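Local coordinates for protein fructosyl amine: oxygen oxidoreductase (Aspergillus fumigatus, PDB 3DJE) that oxidatively deglycates fructosyl amino acids, using a bound FAD cofactor and molecular oxygen, at residues N52-S57 with I254-N259; G110-P115 with F258-G263; P144-Y149 with K318-Q323. All coordinates share one frame; numbering follows the deposited sequence. Where two conformers were deposited one is given.

Contact 1 (N52-S57 with I254-N259); sequences NKVISS and IPVIFN. With FAD (flavin-adenine dinucleotide), chain C; FSA (1-S-(carboxymethyl)-1-thio-beta-D-fructopyranose), chain D.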
loop_
_atom_site.group_PDB
_atom_site.type_symbol
_atom_site.label_atom_id
_atom_site.label_comp_id
_atom_site.label_asym_id
_atom_site.label_seq_id
_atom_site.Cartn_x
_atom_site.Cartn_y
_atom_site.Cartn_z
ATOM N N ASN A 52 -4.964 -3.680 -9.128
ATOM C CA ASN A 52 -3.689 -4.377 -9.126
ATOM C C ASN A 52 -2.664 -3.694 -8.267
ATOM O O ASN A 52 -2.657 -2.465 -8.118
ATOM C CB ASN A 52 -3.139 -4.572 -10.540
ATOM C CG ASN A 52 -3.385 -3.365 -11.429
ATOM O OD1 ASN A 52 -3.221 -2.217 -11.003
ATOM N ND2 ASN A 52 -3.792 -3.622 -12.668
ATOM N N LYS A 53 -1.810 -4.530 -7.701
ATOM C CA LYS A 53 -0.637 -4.092 -6.945
ATOM C C LYS A 53 0.544 -4.961 -7.351
ATOM O O LYS A 53 0.381 -6.146 -7.691
ATOM C CB LYS A 53 -0.855 -4.221 -5.428
ATOM C CG LYS A 53 -1.968 -3.338 -4.836
ATOM C CD LYS A 53 -1.618 -1.858 -4.796
ATOM C CE LYS A 53 -2.622 -1.158 -3.900
ATOM N NZ LYS A 53 -2.570 0.333 -3.966
ATOM N N VAL A 54 1.742 -4.388 -7.278
ATOM C CA VAL A 54 2.951 -5.149 -7.588
ATOM C C VAL A 54 3.287 -6.088 -6.423
ATOM O O VAL A 54 3.274 -5.677 -5.255
ATOM C CB VAL A 54 4.163 -4.224 -7.827
ATOM C CG1 VAL A 54 5.366 -5.052 -8.272
ATOM C CG2 VAL A 54 3.859 -3.190 -8.883
ATOM N N ILE A 55 3.624 -7.329 -6.760
ATOM C CA ILE A 55 4.134 -8.302 -5.798
ATOM C C ILE A 55 5.559 -8.670 -6.220
ATOM O O ILE A 55 5.763 -9.293 -7.263
ATOM C CB ILE A 55 3.251 -9.580 -5.760
ATOM C CG1 ILE A 55 1.760 -9.221 -5.597
ATOM C CG2 ILE A 55 3.781 -10.573 -4.703
ATOM C CD1 ILE A 55 1.418 -8.449 -4.332
ATOM N N SER A 56 6.526 -8.253 -5.415
ATOM C CA SER A 56 7.941 -8.507 -5.701
ATOM C C SER A 56 8.771 -8.459 -4.426
ATOM O O SER A 56 8.320 -7.937 -3.409
ATOM C CB SER A 56 8.474 -7.477 -6.692
ATOM O OG SER A 56 8.946 -6.334 -6.005
ATOM N N SER A 57 9.998 -8.977 -4.505
ATOM C CA SER A 57 10.897 -9.061 -3.346
ATOM C C SER A 57 11.897 -7.897 -3.204
ATOM O O SER A 57 12.886 -8.021 -2.476
ATOM C CB SER A 57 11.655 -10.393 -3.387
ATOM O OG SER A 57 12.358 -10.517 -4.609
ATOM N N ILE A 254 1.009 -9.040 -20.367
ATOM C CA ILE A 254 2.265 -8.292 -20.399
ATOM C C ILE A 254 2.829 -8.182 -18.979
ATOM O O ILE A 254 2.069 -8.188 -18.002
ATOM C CB ILE A 254 2.134 -6.877 -21.042
ATOM C CG1 ILE A 254 1.127 -6.005 -20.284
ATOM C CG2 ILE A 254 1.808 -6.980 -22.551
ATOM C CD1 ILE A 254 1.167 -4.519 -20.665
ATOM N N PRO A 255 4.161 -8.095 -18.854
ATOM C CA PRO A 255 4.722 -7.931 -17.516
ATOM C C PRO A 255 4.410 -6.554 -16.951
ATOM O O PRO A 255 4.041 -5.649 -17.698
ATOM C CB PRO A 255 6.231 -8.080 -17.744
ATOM C CG PRO A 255 6.443 -7.697 -19.170
ATOM C CD PRO A 255 5.204 -8.167 -19.898
ATOM N N VAL A 256 4.544 -6.403 -15.637
ATOM C CA VAL A 256 4.455 -5.077 -15.023
ATOM C C VAL A 256 5.650 -4.273 -15.517
ATOM O O VAL A 256 6.781 -4.753 -15.473
ATOM C CB VAL A 256 4.504 -5.174 -13.496
ATOM C CG1 VAL A 256 4.443 -3.787 -12.869
ATOM C CG2 VAL A 256 3.353 -6.059 -12.998
ATOM N N ILE A 257 5.383 -3.060 -15.996
ATOM C CA ILE A 257 6.427 -2.156 -16.504
ATOM C C ILE A 257 6.599 -1.032 -15.483
ATOM O O ILE A 257 5.659 -0.289 -15.234
ATOM C CB ILE A 257 6.035 -1.580 -17.884
ATOM C CG1 ILE A 257 5.808 -2.713 -18.896
ATOM C CG2 ILE A 257 7.075 -0.551 -18.363
ATOM C CD1 ILE A 257 7.029 -3.574 -19.182
ATOM N N PHE A 258 7.791 -0.911 -14.900
ATOM C CA PHE A 258 7.997 -0.025 -13.755
ATOM C C PHE A 258 9.309 0.735 -13.915
ATOM O O PHE A 258 10.358 0.127 -14.101
ATOM C CB PHE A 258 8.012 -0.896 -12.493
ATOM C CG PHE A 258 7.686 -0.176 -11.193
ATOM C CD1 PHE A 258 6.647 -0.643 -10.383
ATOM C CD2 PHE A 258 8.447 0.898 -10.736
ATOM C CE1 PHE A 258 6.342 -0.031 -9.152
ATOM C CE2 PHE A 258 8.142 1.529 -9.502
ATOM C CZ PHE A 258 7.086 1.055 -8.711
ATOM N N ASN A 259 9.239 2.062 -13.906
ATOM C CA ASN A 259 10.441 2.894 -13.855
ATOM C C ASN A 259 10.302 3.781 -12.636
ATOM O O ASN A 259 9.322 4.528 -12.506
ATOM C CB ASN A 259 10.606 3.722 -15.136
ATOM C CG ASN A 259 11.869 4.578 -15.130
ATOM O OD1 ASN A 259 12.061 5.414 -14.252
ATOM N ND2 ASN A 259 12.717 4.397 -16.143
HETATM P PA FAD C . -5.490 0.795 4.282
HETATM O O1A FAD C . -5.605 -0.435 3.490
HETATM O O2A FAD C . -5.571 2.110 3.575
HETATM O O5B FAD C . -6.610 0.659 5.391
HETATM C C5B FAD C . -6.924 1.707 6.312
HETATM C C4B FAD C . -8.373 1.481 6.761
HETATM O O4B FAD C . -8.542 2.416 7.843
HETATM C C3B FAD C . -9.313 1.930 5.618
HETATM O O3B FAD C . -10.159 0.850 5.188
HETATM C C2B FAD C . -10.114 3.056 6.291
HETATM O O2B FAD C . -11.522 3.053 5.895
HETATM C C1B FAD C . -9.894 2.756 7.800
HETATM N N9A FAD C . -10.306 3.966 8.576
HETATM C C8A FAD C . -10.091 5.266 8.284
HETATM N N7A FAD C . -10.687 6.028 9.225
HETATM C C5A FAD C . -11.276 5.205 10.104
HETATM C C6A FAD C . -12.042 5.405 11.258
HETATM N N6A FAD C . -12.326 6.661 11.676
HETATM N N1A FAD C . -12.496 4.329 11.929
HETATM C C2A FAD C . -12.229 3.084 11.516
HETATM N N3A FAD C . -11.504 2.857 10.416
HETATM C C4A FAD C . -11.023 3.903 9.702
HETATM N N1 FAD C . 1.922 -1.847 -1.932
HETATM C C2 FAD C . 2.457 -2.995 -2.512
HETATM O O2 FAD C . 2.838 -3.946 -1.827
HETATM N N3 FAD C . 2.569 -3.058 -3.901
HETATM C C4 FAD C . 2.173 -2.004 -4.718
HETATM O O4 FAD C . 2.284 -2.098 -5.947
HETATM C C4X FAD C . 1.653 -0.847 -4.119
HETATM N N5 FAD C . 1.261 0.234 -4.906
HETATM C C5X FAD C . 0.586 1.300 -4.316
HETATM C C6 FAD C . 0.018 2.266 -5.142
HETATM C C7 FAD C . -0.703 3.318 -4.591
HETATM C C7M FAD C . -1.285 4.366 -5.550
HETATM C C8 FAD C . -0.884 3.397 -3.211
HETATM C C8M FAD C . -1.752 4.527 -2.610
HETATM C C9 FAD C . -0.324 2.411 -2.386
HETATM C C9A FAD C . 0.404 1.349 -2.936
HETATM N N10 FAD C . 0.990 0.351 -2.132
HETATM C C10 FAD C . 1.533 -0.785 -2.732
HETATM C "C1'" FAD C . 1.016 0.488 -0.669
HETATM C "C2'" FAD C . -0.158 -0.275 -0.054
HETATM O "O2'" FAD C . -1.352 -0.051 -0.837
HETATM C "C3'" FAD C . -0.365 0.197 1.382
HETATM O "O3'" FAD C . 0.909 0.223 2.059
HETATM C "C4'" FAD C . -1.290 -0.736 2.171
HETATM O "O4'" FAD C . -2.456 -1.083 1.424
HETATM C "C5'" FAD C . -1.715 -0.032 3.465
HETATM O "O5'" FAD C . -2.538 -0.914 4.246
HETATM P P FAD C . -3.187 -0.400 5.619
HETATM O O1P FAD C . -2.109 0.165 6.484
HETATM O O2P FAD C . -4.032 -1.512 6.101
HETATM O O3P FAD C . -4.158 0.807 5.188
HETATM O OAB FSA D . 6.058 -2.213 -3.261
HETATM C CAL FSA D . 6.105 -2.211 -4.510
HETATM O OAA FSA D . 6.708 -3.105 -5.157
HETATM C CAH FSA D . 5.450 -1.103 -5.310
HETATM S SAK FSA D . 4.794 0.174 -4.284
HETATM C C1 FSA D . 4.256 1.206 -5.620
HETATM C C2 FSA D . 4.094 2.662 -5.160
HETATM O O2 FSA D . 3.241 3.367 -6.077
HETATM C C3 FSA D . 5.450 3.374 -5.087
HETATM O O3 FSA D . 6.017 3.490 -6.400
HETATM C C4 FSA D . 5.347 4.739 -4.399
HETATM O O4 FSA D . 6.665 5.270 -4.187
HETATM C C5 FSA D . 4.640 4.642 -3.044
HETATM O O5 FSA D . 5.456 3.965 -2.085
HETATM C C6 FSA D . 3.309 3.926 -3.217
HETATM O O6 FSA D . 3.529 2.643 -3.830
#
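V54 meets V256 and F258 in a small, buried apolar contact between the edge strand 53-55 and strand 256-259, at the place where the flavin ring system and the substrate analogue FSA lie together. A single methyl does the touching on one side. V54 CG2 lies 4.1 Å from V256 CG1 and 4.0 Å from F258 CE1, and it reaches the phenyl ring at its edge, near the ring plane. With chi1 at -175°, CG1 of V54 points away from the backbone N, and CG2 is left beside that N and turned to the facing strand. Valine suits the place because one compact, apolar branch can meet V256 and the F258 edge while the backbone N and O bond the flavin. V54 N donates to FAD O4 over 2.7 Å, and FAD N3 returns a hydrogen bond to V54 O over 3.0 Å, the latter nearly straight at 167°. Donor and acceptor of one residue thus read the pyrimidine edge of the flavin and help to set the position and in-plane rotation of the ring.

K53 runs its long aliphatic chain over one flavin face, with CD 3.5 Å from FAD C4X, while FSA occupies the other face. The ammonium group, held by a salt bridge to D50, comes close to the flavin and has a weak hydrogen bond to O2' of the ribityl chain. F258 serves the substrate side: its CZ is 3.5 Å from FSA O3, which also lies at the ring edge.

Further out, F264 stacks on the F258 ring, and M98 of strand 96-100 touches the same residue. Strand 53-55 pairs with strand 156-158 through K53 and I55, V256 bonds to G95 and L97, and the side chain of I55 rests on helix 64-83.

Contact 2 (G110-P115 with F258-G263); sequences GVRVRP and FNIERG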
loop_
_atom_site.group_PDB
_atom_site.type_symbol
_atom_site.label_atom_id
_atom_site.label_comp_id
_atom_site.label_asym_id
_atom_site.label_seq_id
_atom_site.Cartn_x
_atom_site.Cartn_y
_atom_site.Cartn_z
ATOM N N GLY A 110 19.811 -0.131 -8.017
ATOM C CA GLY A 110 20.730 -1.173 -7.539
ATOM C C GLY A 110 20.383 -1.675 -6.149
ATOM O O GLY A 110 20.455 -2.879 -5.880
ATOM N N VAL A 111 20.000 -0.753 -5.266
ATOM C CA VAL A 111 19.618 -1.101 -3.892
ATOM C C VAL A 111 18.327 -1.898 -3.905
ATOM O O VAL A 111 18.184 -2.882 -3.176
ATOM C CB VAL A 111 19.428 0.152 -3.000
ATOM C CG1 VAL A 111 18.836 -0.231 -1.660
ATOM C CG2 VAL A 111 20.758 0.870 -2.795
ATOM N N ARG A 112 17.389 -1.464 -4.740
ATOM C CA ARG A 112 16.073 -2.090 -4.792
ATOM C C ARG A 112 16.106 -3.494 -5.396
ATOM O O ARG A 112 15.524 -4.439 -4.836
ATOM C CB ARG A 112 15.097 -1.179 -5.533
ATOM C CG ARG A 112 14.818 0.106 -4.726
ATOM C CD ARG A 112 13.641 0.951 -5.234
ATOM N NE ARG A 112 12.386 0.198 -5.334
ATOM C CZ ARG A 112 11.220 0.738 -5.683
ATOM N NH1 ARG A 112 11.148 2.037 -5.949
ATOM N NH2 ARG A 112 10.130 -0.015 -5.777
ATOM N N VAL A 113 16.826 -3.630 -6.507
ATOM C CA VAL A 113 16.818 -4.848 -7.311
ATOM C C VAL A 113 17.922 -5.848 -6.925
ATOM O O VAL A 113 17.742 -7.063 -7.083
ATOM C CB VAL A 113 16.903 -4.481 -8.834
ATOM C CG1 VAL A 113 17.038 -5.735 -9.722
ATOM C CG2 VAL A 113 15.682 -3.688 -9.250
ATOM N N ARG A 114 19.048 -5.345 -6.410
ATOM C CA ARG A 114 20.218 -6.186 -6.076
ATOM C C ARG A 114 20.555 -7.158 -7.214
ATOM O O ARG A 114 20.505 -8.383 -7.032
ATOM C CB ARG A 114 20.012 -6.941 -4.757
ATOM C CG ARG A 114 19.833 -6.025 -3.560
ATOM C CD ARG A 114 19.834 -6.818 -2.277
ATOM N NE ARG A 114 18.678 -7.701 -2.196
ATOM C CZ ARG A 114 18.585 -8.730 -1.358
ATOM N NH1 ARG A 114 19.590 -9.019 -0.540
ATOM N NH2 ARG A 114 17.495 -9.479 -1.352
ATOM N N PRO A 115 20.883 -6.611 -8.403
ATOM C CA PRO A 115 21.015 -7.458 -9.592
ATOM C C PRO A 115 22.147 -8.481 -9.496
ATOM O O PRO A 115 22.084 -9.540 -10.142
ATOM C CB PRO A 115 21.287 -6.447 -10.717
ATOM C CG PRO A 115 21.859 -5.249 -10.029
ATOM C CD PRO A 115 21.152 -5.191 -8.706
ATOM N N PHE A 258 7.791 -0.911 -14.900
ATOM C CA PHE A 258 7.997 -0.025 -13.755
ATOM C C PHE A 258 9.309 0.735 -13.915
ATOM O O PHE A 258 10.358 0.127 -14.101
ATOM C CB PHE A 258 8.012 -0.896 -12.493
ATOM C CG PHE A 258 7.686 -0.176 -11.193
ATOM C CD1 PHE A 258 6.647 -0.643 -10.383
ATOM C CD2 PHE A 258 8.447 0.898 -10.736
ATOM C CE1 PHE A 258 6.342 -0.031 -9.152
ATOM C CE2 PHE A 258 8.142 1.529 -9.502
ATOM C CZ PHE A 258 7.086 1.055 -8.711
ATOM N N ASN A 259 9.239 2.062 -13.906
ATOM C CA ASN A 259 10.441 2.894 -13.855
ATOM C C ASN A 259 10.302 3.781 -12.636
ATOM O O ASN A 259 9.322 4.528 -12.506
ATOM C CB ASN A 259 10.606 3.722 -15.136
ATOM C CG ASN A 259 11.869 4.578 -15.130
ATOM O OD1 ASN A 259 12.061 5.414 -14.252
ATOM N ND2 ASN A 259 12.717 4.397 -16.143
ATOM N N ILE A 260 11.289 3.698 -11.753
ATOM C CA ILE A 260 11.196 4.339 -10.443
ATOM C C ILE A 260 11.321 5.865 -10.508
ATOM O O ILE A 260 11.157 6.542 -9.498
ATOM C CB ILE A 260 12.187 3.718 -9.433
ATOM C CG1 ILE A 260 13.639 4.072 -9.780
ATOM C CG2 ILE A 260 11.989 2.201 -9.377
ATOM C CD1 ILE A 260 14.649 3.625 -8.735
ATOM N N GLU A 261 11.592 6.388 -11.702
ATOM C CA GLU A 261 11.622 7.834 -11.925
ATOM C C GLU A 261 10.521 8.342 -12.847
ATOM O O GLU A 261 10.506 9.528 -13.198
ATOM C CB GLU A 261 12.979 8.233 -12.522
ATOM C CG GLU A 261 14.150 7.932 -11.609
ATOM C CD GLU A 261 15.425 8.496 -12.154
ATOM O OE1 GLU A 261 15.665 9.718 -11.964
ATOM O OE2 GLU A 261 16.174 7.717 -12.768
ATOM N N ARG A 262 9.610 7.463 -13.260
ATOM C CA ARG A 262 8.581 7.853 -14.212
ATOM C C ARG A 262 7.209 7.342 -13.797
ATOM O O ARG A 262 6.230 8.087 -13.780
ATOM C CB ARG A 262 8.909 7.340 -15.622
ATOM C CG ARG A 262 10.257 7.808 -16.176
ATOM C CD ARG A 262 10.195 9.289 -16.555
ATOM N NE ARG A 262 11.398 9.694 -17.284
ATOM C CZ ARG A 262 12.485 10.226 -16.729
ATOM N NH1 ARG A 262 12.544 10.447 -15.422
ATOM N NH2 ARG A 262 13.529 10.543 -17.497
ATOM N N GLY A 263 7.134 6.058 -13.474
ATOM C CA GLY A 263 5.843 5.457 -13.196
ATOM C C GLY A 263 5.747 4.009 -13.625
ATOM O O GLY A 263 6.737 3.374 -14.022
#
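The guanidinium of R112 lies against I260 where helix 103-113 ends beside a hairpin turn that contains a classic beta bulge. I260 CG2 sits over one face of the guanidinium, 3.5 Å from R112 NH1 and 4.0 Å from R112 CZ, so a methyl covers the flat, weakly hydrated side of the charged group. R112 NH2 also comes to 4.4 Å from F258 CZ, approaching the ring obliquely. F258 lines the FSA pocket, so R112 and I260 form a second layer beside it. Arginine suits the place because its chain is long enough to cross from the helix; it is bent at chi3 (55°), and that bend swings the guanidinium over the hairpin. The two side chains run past each other in opposite directions.

M98 packs against both R112 and I260, and Y60 also touches the arginine chain. The helix closes just beyond R112, with R114 taking a positive phi. Within the hairpin, I260 belongs to the turn that links strands 256-259 and 263-265. N259 is its anchor: the side-chain OD1 accepts from E261 N at 2.8 Å, in the carbonyl plane, forming an Asx turn. R262 and G263 both face N259, which defines the bulge. G263 adopts phi 146°, where a beta carbon would press against the carbonyl oxygen of R262, so glycine fits here. E261 ties the turn to the approach of helix 103-113, its OE2 accepting from the amides of C101 and S102. R262 folds back to give NH1 to E261 O, from well above the carbonyl plane. At the bulge itself N259 O accepts two backbone amides, R262 N at 3.0 Å and G263 N at 2.8 Å.

Contact 3 (P144-Y149 with K318-Q323); sequences PGWKGY and KETMPQ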
loop_
_atom_site.group_PDB
_atom_site.type_symbol
_atom_site.label_atom_id
_atom_site.label_comp_id
_atom_site.label_asym_id
_atom_site.label_seq_id
_atom_site.Cartn_x
_atom_site.Cartn_y
_atom_site.Cartn_z
ATOM N N PRO A 144 13.246 6.590 -23.568
ATOM C CA PRO A 144 14.483 7.375 -23.648
ATOM C C PRO A 144 15.294 7.342 -22.356
ATOM O O PRO A 144 14.813 7.752 -21.296
ATOM C CB PRO A 144 13.993 8.796 -23.952
ATOM C CG PRO A 144 12.583 8.835 -23.477
ATOM C CD PRO A 144 12.040 7.435 -23.628
ATOM N N GLY A 145 16.515 6.832 -22.457
ATOM C CA GLY A 145 17.409 6.722 -21.314
ATOM C C GLY A 145 17.055 5.639 -20.299
ATOM O O GLY A 145 17.735 5.516 -19.284
ATOM N N TRP A 146 15.994 4.866 -20.546
ATOM C CA TRP A 146 15.623 3.793 -19.603
ATOM C C TRP A 146 16.692 2.710 -19.582
ATOM O O TRP A 146 17.166 2.277 -20.632
ATOM C CB TRP A 146 14.297 3.139 -19.993
ATOM C CG TRP A 146 13.062 3.943 -19.759
ATOM C CD1 TRP A 146 12.869 5.279 -20.019
ATOM C CD2 TRP A 146 11.812 3.446 -19.275
ATOM N NE1 TRP A 146 11.577 5.639 -19.709
ATOM C CE2 TRP A 146 10.907 4.532 -19.249
ATOM C CE3 TRP A 146 11.371 2.184 -18.839
ATOM C CZ2 TRP A 146 9.580 4.395 -18.806
ATOM C CZ3 TRP A 146 10.052 2.048 -18.410
ATOM C CH2 TRP A 146 9.177 3.142 -18.389
ATOM N N LYS A 147 17.068 2.282 -18.380
ATOM C CA LYS A 147 17.949 1.155 -18.190
ATOM C C LYS A 147 17.374 0.358 -17.042
ATOM O O LYS A 147 16.951 0.935 -16.036
ATOM C CB LYS A 147 19.350 1.618 -17.802
ATOM C CG LYS A 147 20.361 0.489 -17.757
ATOM C CD LYS A 147 21.733 0.961 -17.295
ATOM C CE LYS A 147 22.666 -0.228 -17.085
ATOM N NZ LYS A 147 22.349 -0.983 -15.846
ATOM N N GLY A 148 17.369 -0.958 -17.155
ATOM C CA GLY A 148 16.776 -1.721 -16.068
ATOM C C GLY A 148 17.001 -3.203 -16.112
ATOM O O GLY A 148 17.831 -3.701 -16.887
ATOM N N TYR A 149 16.237 -3.896 -15.271
ATOM C CA TYR A 149 16.360 -5.338 -15.085
ATOM C C TYR A 149 15.004 -6.000 -15.182
ATOM O O TYR A 149 14.055 -5.584 -14.508
ATOM C CB TYR A 149 16.975 -5.649 -13.724
ATOM C CG TYR A 149 18.356 -5.074 -13.577
ATOM C CD1 TYR A 149 19.452 -5.699 -14.175
ATOM C CD2 TYR A 149 18.566 -3.887 -12.873
ATOM C CE1 TYR A 149 20.737 -5.156 -14.060
ATOM C CE2 TYR A 149 19.840 -3.341 -12.751
ATOM C CZ TYR A 149 20.916 -3.979 -13.344
ATOM O OH TYR A 149 22.175 -3.425 -13.206
ATOM N N LYS A 318 3.756 8.594 -23.150
ATOM C CA LYS A 318 4.461 8.965 -24.382
ATOM C C LYS A 318 5.747 8.161 -24.577
ATOM O O LYS A 318 6.096 7.813 -25.707
ATOM C CB LYS A 318 4.755 10.471 -24.420
ATOM C CG LYS A 318 5.305 10.962 -25.758
ATOM C CD LYS A 318 4.207 11.531 -26.642
ATOM C CE LYS A 318 3.825 12.958 -26.241
ATOM N NZ LYS A 318 3.166 13.032 -24.900
ATOM N N GLU A 319 6.431 7.851 -23.472
ATOM C CA GLU A 319 7.705 7.134 -23.498
ATOM C C GLU A 319 7.555 5.625 -23.673
ATOM O O GLU A 319 8.547 4.936 -23.937
ATOM C CB GLU A 319 8.484 7.396 -22.203
ATOM C CG GLU A 319 8.882 8.857 -22.000
ATOM C CD GLU A 319 9.760 9.095 -20.780
ATOM O OE1 GLU A 319 10.127 8.133 -20.062
ATOM O OE2 GLU A 319 10.085 10.273 -20.531
ATOM N N THR A 320 6.325 5.123 -23.535
ATOM C CA THR A 320 6.081 3.683 -23.419
ATOM C C THR A 320 4.978 3.189 -24.358
ATOM O O THR A 320 5.206 2.315 -25.197
ATOM C CB THR A 320 5.698 3.308 -21.966
ATOM O OG1 THR A 320 4.580 4.098 -21.546
ATOM C CG2 THR A 320 6.861 3.567 -21.027
HETATM N N MSE A 321 3.780 3.737 -24.180
HETATM C CA MSE A 321 2.622 3.399 -25.000
HETATM C C MSE A 321 2.035 4.677 -25.598
HETATM O O MSE A 321 0.945 5.107 -25.225
HETATM C CB MSE A 321 1.588 2.666 -24.150
HETATM C CG MSE A 321 2.125 1.352 -23.654
HETATM SE SE MSE A 321 0.818 0.315 -22.708
HETATM C CE MSE A 321 0.390 1.558 -21.276
ATOM N N PRO A 322 2.782 5.316 -26.512
ATOM C CA PRO A 322 2.364 6.644 -26.990
ATOM C C PRO A 322 1.005 6.634 -27.699
ATOM O O PRO A 322 0.318 7.672 -27.732
ATOM C CB PRO A 322 3.500 7.057 -27.944
ATOM C CG PRO A 322 4.185 5.790 -28.310
ATOM C CD PRO A 322 4.047 4.873 -27.123
ATOM N N GLN A 323 0.609 5.475 -28.227
ATOM C CA GLN A 323 -0.714 5.316 -28.857
ATOM C C GLN A 323 -1.882 5.547 -27.866
ATOM O O GLN A 323 -3.022 5.826 -28.267
ATOM C CB GLN A 323 -0.823 3.958 -29.563
ATOM C CG GLN A 323 -0.990 2.721 -28.641
ATOM C CD GLN A 323 0.310 2.201 -28.039
ATOM O OE1 GLN A 323 1.374 2.802 -28.192
ATOM N NE2 GLN A 323 0.219 1.078 -27.326
HETATM O O HOH W 1 13.045 9.624 -20.208
#
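W146 turns its CG anti to the carbonyl carbon (chi1 -73°), which sends the indole across to helix 307-320, and E319 comes to meet it on a chain that is extended beyond CG (chi2 -175°). The two meet in a hydrogen bond, W146 NE1 to E319 OE1 at 2.9 Å, and it is nearly straight at 169°. The acceptor lies in the indole plane, as expected for a straight bond from an N-H that lies in the ring plane, and the nitrogen approaches OE1 nearly along the C-O bond. Ring and carboxylate planes stand steeply to each other, so the pair makes an edge contact and does not stack.

P144 supplies the second grip. Its ring crosses the glutamate chain at about a right angle, with P144 CD 3.8 Å from E319 CG, so the compact apolar ring packs on the glutamate methylenes. Water 1 spans the same two residues: it donates to P144 O at 2.8 Å and, weakly, to E319 OE2. G145, between proline and tryptophan, takes a positive phi at the turn that leads into strand 147-151.

The contact thus joins the loop just ahead of this strand, part of the large mixed sheet, to the C-terminal part of helix 307-320, at a partly buried place away from the ligand sites. Backbone bonds of E319 to F143 and of T320 to G141 dock the helix on the preceding loop, and F143 meets the indole edge-to-face. R262 NE forms a long, weak ion pair with E319 OE1, which would tend to stabilise the ionised carboxylate slightly.

On the benzo side of the indole, T320 CG2 comes to 3.5 Å from W146 CH2. Threonine can serve both needs here, its methyl packing on the tryptophan while OG1 bonds back to L316 O within the helix.

Overall arrangement
Contacts 1 and 2 share F258 and N259, and their centres lie about 11 Å apart. F258 faces V54 and FSA in one and R112 in the other, so contact 2 borders the FSA pocket through F258, its R112 side chain about 7 Å from that of the FAD-binding K368. Contact 3 is more remote: its centre is about 15 Å from that of contact 1 and 14 Å from that of contact 2, and the W146 side chain is about 12 Å from FSA. It still joins the others through strand 256-259, where N259 ND2 lies 3.4 Å from W146 CD2, and through V113 of the helix, whose CG1 is 4.0 Å from Y149 CD2.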